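Local coordinates for germination protein YpeB (Bacillus megaterium QM B1551, PDB 5BOI) that takes part in the germination of bacterial spores, its C-terminal PepSY-containing part probably having an inhibitory role, at residues F149-K152 / D153-K157; T175-N178 / S179-V183. All coordinates share one frame; numbering follows the deposited sequence.

Interaction 1: F149-K152 / D153-K157; sequences FSAK and DFLLK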
loop_
_atom_site.group_PDB
_atom_site.type_symbol
_atom_site.label_atom_id
_atom_site.label_comp_id
_atom_site.label_asym_id
_atom_site.label_seq_id
_atom_site.Cartn_x
_atom_site.Cartn_y
_atom_site.Cartn_z
ATOM N N PHE A 149 7.772 -3.707 -2.384
ATOM C CA PHE A 149 6.381 -3.609 -2.856
ATOM C C PHE A 149 5.567 -4.779 -2.315
ATOM O O PHE A 149 6.035 -5.915 -2.300
ATOM C CB PHE A 149 6.342 -3.576 -4.394
ATOM C CG PHE A 149 4.954 -3.613 -4.989
ATOM C CD1 PHE A 149 4.220 -2.445 -5.151
ATOM C CD2 PHE A 149 4.401 -4.811 -5.433
ATOM C CE1 PHE A 149 2.949 -2.470 -5.712
ATOM C CE2 PHE A 149 3.128 -4.841 -5.996
ATOM C CZ PHE A 149 2.407 -3.667 -6.138
ATOM N N SER A 150 4.344 -4.513 -1.859
ATOM C CA SER A 150 3.470 -5.602 -1.486
ATOM C C SER A 150 2.033 -5.241 -1.790
ATOM O O SER A 150 1.510 -4.284 -1.233
ATOM C CB SER A 150 3.601 -5.940 -0.013
ATOM O OG SER A 150 2.578 -6.854 0.356
ATOM N N ALA A 151 1.408 -5.999 -2.679
ATOM C CA ALA A 151 -0.013 -5.790 -2.952
ATOM C C ALA A 151 -0.835 -6.957 -2.427
ATOM O O ALA A 151 -1.929 -7.233 -2.931
ATOM C CB ALA A 151 -0.252 -5.600 -4.442
ATOM N N LYS A 152 -0.314 -7.646 -1.420
ATOM C CA LYS A 152 -0.971 -8.852 -0.934
ATOM C C LYS A 152 -2.350 -8.528 -0.353
ATOM O O LYS A 152 -3.334 -9.194 -0.678
ATOM C CB LYS A 152 -0.091 -9.558 0.102
ATOM C CG LYS A 152 1.149 -10.214 -0.512
ATOM C CD LYS A 152 2.065 -10.827 0.544
ATOM C CE LYS A 152 1.599 -12.211 0.944
ATOM N NZ LYS A 152 2.691 -13.014 1.566
ATOM N N ASP A 153 -2.424 -7.484 0.474
ATOM C CA ASP A 153 -3.694 -7.076 1.072
ATOM C C ASP A 153 -4.691 -6.632 0.002
ATOM O O ASP A 153 -5.838 -7.061 -0.007
ATOM C CB ASP A 153 -3.477 -5.948 2.083
ATOM C CG ASP A 153 -2.750 -6.414 3.332
ATOM O OD1 ASP A 153 -2.893 -7.601 3.688
ATOM O OD2 ASP A 153 -2.045 -5.596 3.964
ATOM N N PHE A 154 -4.229 -5.784 -0.909
ATOM C CA PHE A 154 -5.070 -5.238 -1.966
ATOM C C PHE A 154 -5.630 -6.317 -2.879
ATOM O O PHE A 154 -6.813 -6.299 -3.215
ATOM C CB PHE A 154 -4.276 -4.233 -2.797
ATOM C CG PHE A 154 -5.054 -3.613 -3.924
ATOM C CD1 PHE A 154 -6.129 -2.789 -3.668
ATOM C CD2 PHE A 154 -4.668 -3.817 -5.241
ATOM C CE1 PHE A 154 -6.839 -2.204 -4.708
ATOM C CE2 PHE A 154 -5.367 -3.233 -6.284
ATOM C CZ PHE A 154 -6.454 -2.427 -6.016
ATOM N N LEU A 155 -4.781 -7.247 -3.292
ATOM C CA LEU A 155 -5.177 -8.231 -4.299
ATOM C C LEU A 155 -6.002 -9.372 -3.718
ATOM O O LEU A 155 -6.819 -9.963 -4.418
ATOM C CB LEU A 155 -3.947 -8.806 -5.009
ATOM C CG LEU A 155 -3.171 -7.894 -5.968
ATOM C CD1 LEU A 155 -1.910 -8.593 -6.459
ATOM C CD2 LEU A 155 -4.033 -7.477 -7.144
ATOM N N LEU A 156 -5.797 -9.680 -2.442
ATOM C CA LEU A 156 -6.433 -10.849 -1.843
ATOM C C LEU A 156 -7.595 -10.507 -0.905
ATOM O O LEU A 156 -8.600 -11.217 -0.885
ATOM C CB LEU A 156 -5.389 -11.682 -1.098
ATOM C CG LEU A 156 -4.229 -12.203 -1.955
ATOM C CD1 LEU A 156 -3.152 -12.837 -1.083
ATOM C CD2 LEU A 156 -4.722 -13.188 -3.006
ATOM N N LYS A 157 -7.464 -9.432 -0.130
ATOM C CA LYS A 157 -8.547 -9.002 0.757
ATOM C C LYS A 157 -9.632 -8.260 -0.009
ATOM O O LYS A 157 -10.713 -8.002 0.527
ATOM C CB LYS A 157 -8.025 -8.107 1.884
ATOM C CG LYS A 157 -7.328 -8.858 3.002
ATOM C CD LYS A 157 -6.665 -7.912 4.002
ATOM C CE LYS A 157 -5.895 -8.710 5.055
ATOM N NZ LYS A 157 -4.994 -7.876 5.906
HETATM O O HOH W 1 -0.425 -5.601 0.971
#
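Ala151 and Leu155 meet across the first turn of the short helix 152-156, which follows directly on strand 146-150 with Ala151 as its N-cap residue. The contact is thus a strand-to-helix junction within the PepSY region of the YpeB chain. Leu155 N donates to Ala151 O at 2.9 Å, a fairly straight bond with an N-H...O angle of 157°. The side chain of Leu155 then doubles back over the same carbonyl. With CG anti to its own carbonyl carbon and beside the backbone N (chi1 -71°), Leu155 CG lies 3.3 Å from Ala151 O, and Leu155 CD1 packs against Ala151 CB at 4.0 Å. Leu156 repeats the pattern one residue on: its N reaches Lys152 O at 3.1 Å through a more bent bond (141°), and its CB and CG rest beside that same oxygen.

Further out, a water bridges the end of the strand and the start of the helix. It accepts from Asp153 N at 2.8 Å and gives a weak bond to Ser150 O, so an N-H of the first turn is satisfied by solvent. The apolar side of the junction is set by its neighbours: Phe149 holds edge-to-face contacts with Phe22 and Phe101, Phe154 leans on Val135 and Phe101, and Leu155 touches Leu70 and Tyr68. On the polar side, the extended Lys157 chain runs back to Asp153, four residues earlier, and forms a salt bridge, while Lys157 N bonds to Asp153 O. Lys157 NZ comes to 3.1 Å from Asp153 OD1, approaching from above the carboxylate plane.

Interaction 2: T175-N178 / S179-V183; sequences TKLN and SNVKV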
loop_
_atom_site.group_PDB
_atom_site.type_symbol
_atom_site.label_atom_id
_atom_site.label_comp_id
_atom_site.label_asym_id
_atom_site.label_seq_id
_atom_site.Cartn_x
_atom_site.Cartn_y
_atom_site.Cartn_z
ATOM N N THR A 175 -18.839 16.456 15.883
ATOM C CA THR A 175 -19.006 16.925 17.258
ATOM C C THR A 175 -18.490 15.884 18.246
ATOM O O THR A 175 -18.291 16.174 19.428
ATOM C CB THR A 175 -20.473 17.240 17.586
ATOM O OG1 THR A 175 -21.239 16.030 17.568
ATOM C CG2 THR A 175 -21.048 18.219 16.574
ATOM N N LYS A 176 -18.263 14.674 17.749
ATOM C CA LYS A 176 -17.791 13.580 18.587
ATOM C C LYS A 176 -16.293 13.686 18.834
ATOM O O LYS A 176 -15.761 13.046 19.737
ATOM C CB LYS A 176 -18.144 12.238 17.942
ATOM C CG LYS A 176 -19.641 12.075 17.666
ATOM C CD LYS A 176 -20.480 12.510 18.863
ATOM C CE LYS A 176 -21.893 11.945 18.801
ATOM N NZ LYS A 176 -22.845 12.713 19.649
ATOM N N LEU A 177 -15.618 14.507 18.033
ATOM C CA LEU A 177 -14.191 14.753 18.204
ATOM C C LEU A 177 -13.908 15.462 19.512
ATOM O O LEU A 177 -14.809 16.020 20.136
ATOM C CB LEU A 177 -13.631 15.589 17.056
ATOM C CG LEU A 177 -13.604 14.862 15.719
ATOM C CD1 LEU A 177 -13.139 15.792 14.608
ATOM C CD2 LEU A 177 -12.727 13.619 15.807
ATOM N N ASN A 178 -12.646 15.442 19.921
ATOM C CA ASN A 178 -12.242 16.197 21.092
ATOM C C ASN A 178 -12.141 17.670 20.728
ATOM O O ASN A 178 -11.843 18.018 19.585
ATOM C CB ASN A 178 -10.922 15.668 21.657
ATOM C CG ASN A 178 -11.102 14.383 22.451
ATOM O OD1 ASN A 178 -12.219 14.028 22.827
ATOM N ND2 ASN A 178 -10.001 13.684 22.716
ATOM N N SER A 179 -12.401 18.529 21.704
ATOM C CA SER A 179 -12.512 19.965 21.478
ATOM C C SER A 179 -11.237 20.583 20.902
ATOM O O SER A 179 -11.282 21.612 20.231
ATOM C CB SER A 179 -12.880 20.660 22.790
ATOM O OG SER A 179 -13.897 19.951 23.474
ATOM N N ASN A 180 -10.098 19.952 21.164
ATOM C CA ASN A 180 -8.812 20.511 20.759
ATOM C C ASN A 180 -8.401 20.169 19.326
ATOM O O ASN A 180 -7.405 20.688 18.823
ATOM C CB ASN A 180 -7.720 20.060 21.734
ATOM C CG ASN A 180 -7.884 18.616 22.166
ATOM O OD1 ASN A 180 -8.944 18.020 21.981
ATOM N ND2 ASN A 180 -6.839 18.049 22.757
ATOM N N VAL A 181 -9.172 19.312 18.665
ATOM C CA VAL A 181 -8.843 18.890 17.306
ATOM C C VAL A 181 -9.139 19.976 16.274
ATOM O O VAL A 181 -10.235 20.526 16.236
ATOM C CB VAL A 181 -9.608 17.613 16.914
ATOM C CG1 VAL A 181 -9.187 17.145 15.524
ATOM C CG2 VAL A 181 -9.363 16.514 17.935
ATOM N N LYS A 182 -8.162 20.284 15.429
ATOM C CA LYS A 182 -8.382 21.227 14.338
ATOM C C LYS A 182 -8.493 20.476 13.014
ATOM O O LYS A 182 -7.484 20.117 12.408
ATOM C CB LYS A 182 -7.255 22.263 14.274
ATOM C CG LYS A 182 -6.971 22.957 15.600
ATOM C CD LYS A 182 -8.248 23.511 16.215
ATOM C CE LYS A 182 -7.994 24.105 17.591
ATOM N NZ LYS A 182 -7.168 25.340 17.512
ATOM N N VAL A 183 -9.724 20.242 12.564
ATOM C CA VAL A 183 -9.949 19.397 11.393
ATOM C C VAL A 183 -9.457 20.058 10.123
ATOM O O VAL A 183 -9.675 21.251 9.906
ATOM C CB VAL A 183 -11.441 19.051 11.226
ATOM C CG1 VAL A 183 -11.647 18.130 10.039
ATOM C CG2 VAL A 183 -11.968 18.410 12.495
#
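Leu177 CG lies anti to its carbonyl carbon (chi1 -69°) and Val183 CG2 takes the same place on its own residue, which turns the two methyl-bearing ends toward each other. Leu177 CD1 meets Val183 CG2 at 3.6 Å, the side chains crossing at about a right angle; Val181 CG1 stands farther from the same CD1, at 4.3 Å. Between Leu177 and Val183 the chain reverses in a type I beta turn from Asn178 to Val181, which leads from the loop after helix 170-175 into strand 182-192 of the C-terminal PepSY region. Val181 N donates to Asn178 O at 3.1 Å; the N-H points nearly straight at the oxygen (167°), yet the donor sits above the carbonyl plane. Val181 CG2 lies 3.3 Å from that oxygen and flanks the bond. Over the turn, the poorly ordered Asn180 brings OD1 close to Asn178 CB. Ser179 OG stays beside its own backbone N. Leu177 also rests on Phe204, Ile215 and Ile217 of the neighbouring strands, with Val183 joining it on Phe204 and Val181 on Ile215.

In the fold
Interaction 1 (149-157) and interaction 2 (175-183) follow one another along the chain and fall in two different PepSY regions of it. Their centres are about 33 Å apart and their nearest atoms about 25 Å, so they do not touch. The centre of interaction 1 lies about 8 Å from the centre of the chain, where strand 146-150 pairs with strands 69-74 and 134-140; that of interaction 2 lies about 28 Å from the same point, at the start of strand 182-192. Both sit where helix and strand succeed each other, but in opposite order: strand running almost directly into helix in interaction 1, helix leading through a loop and turn into strand in interaction 2.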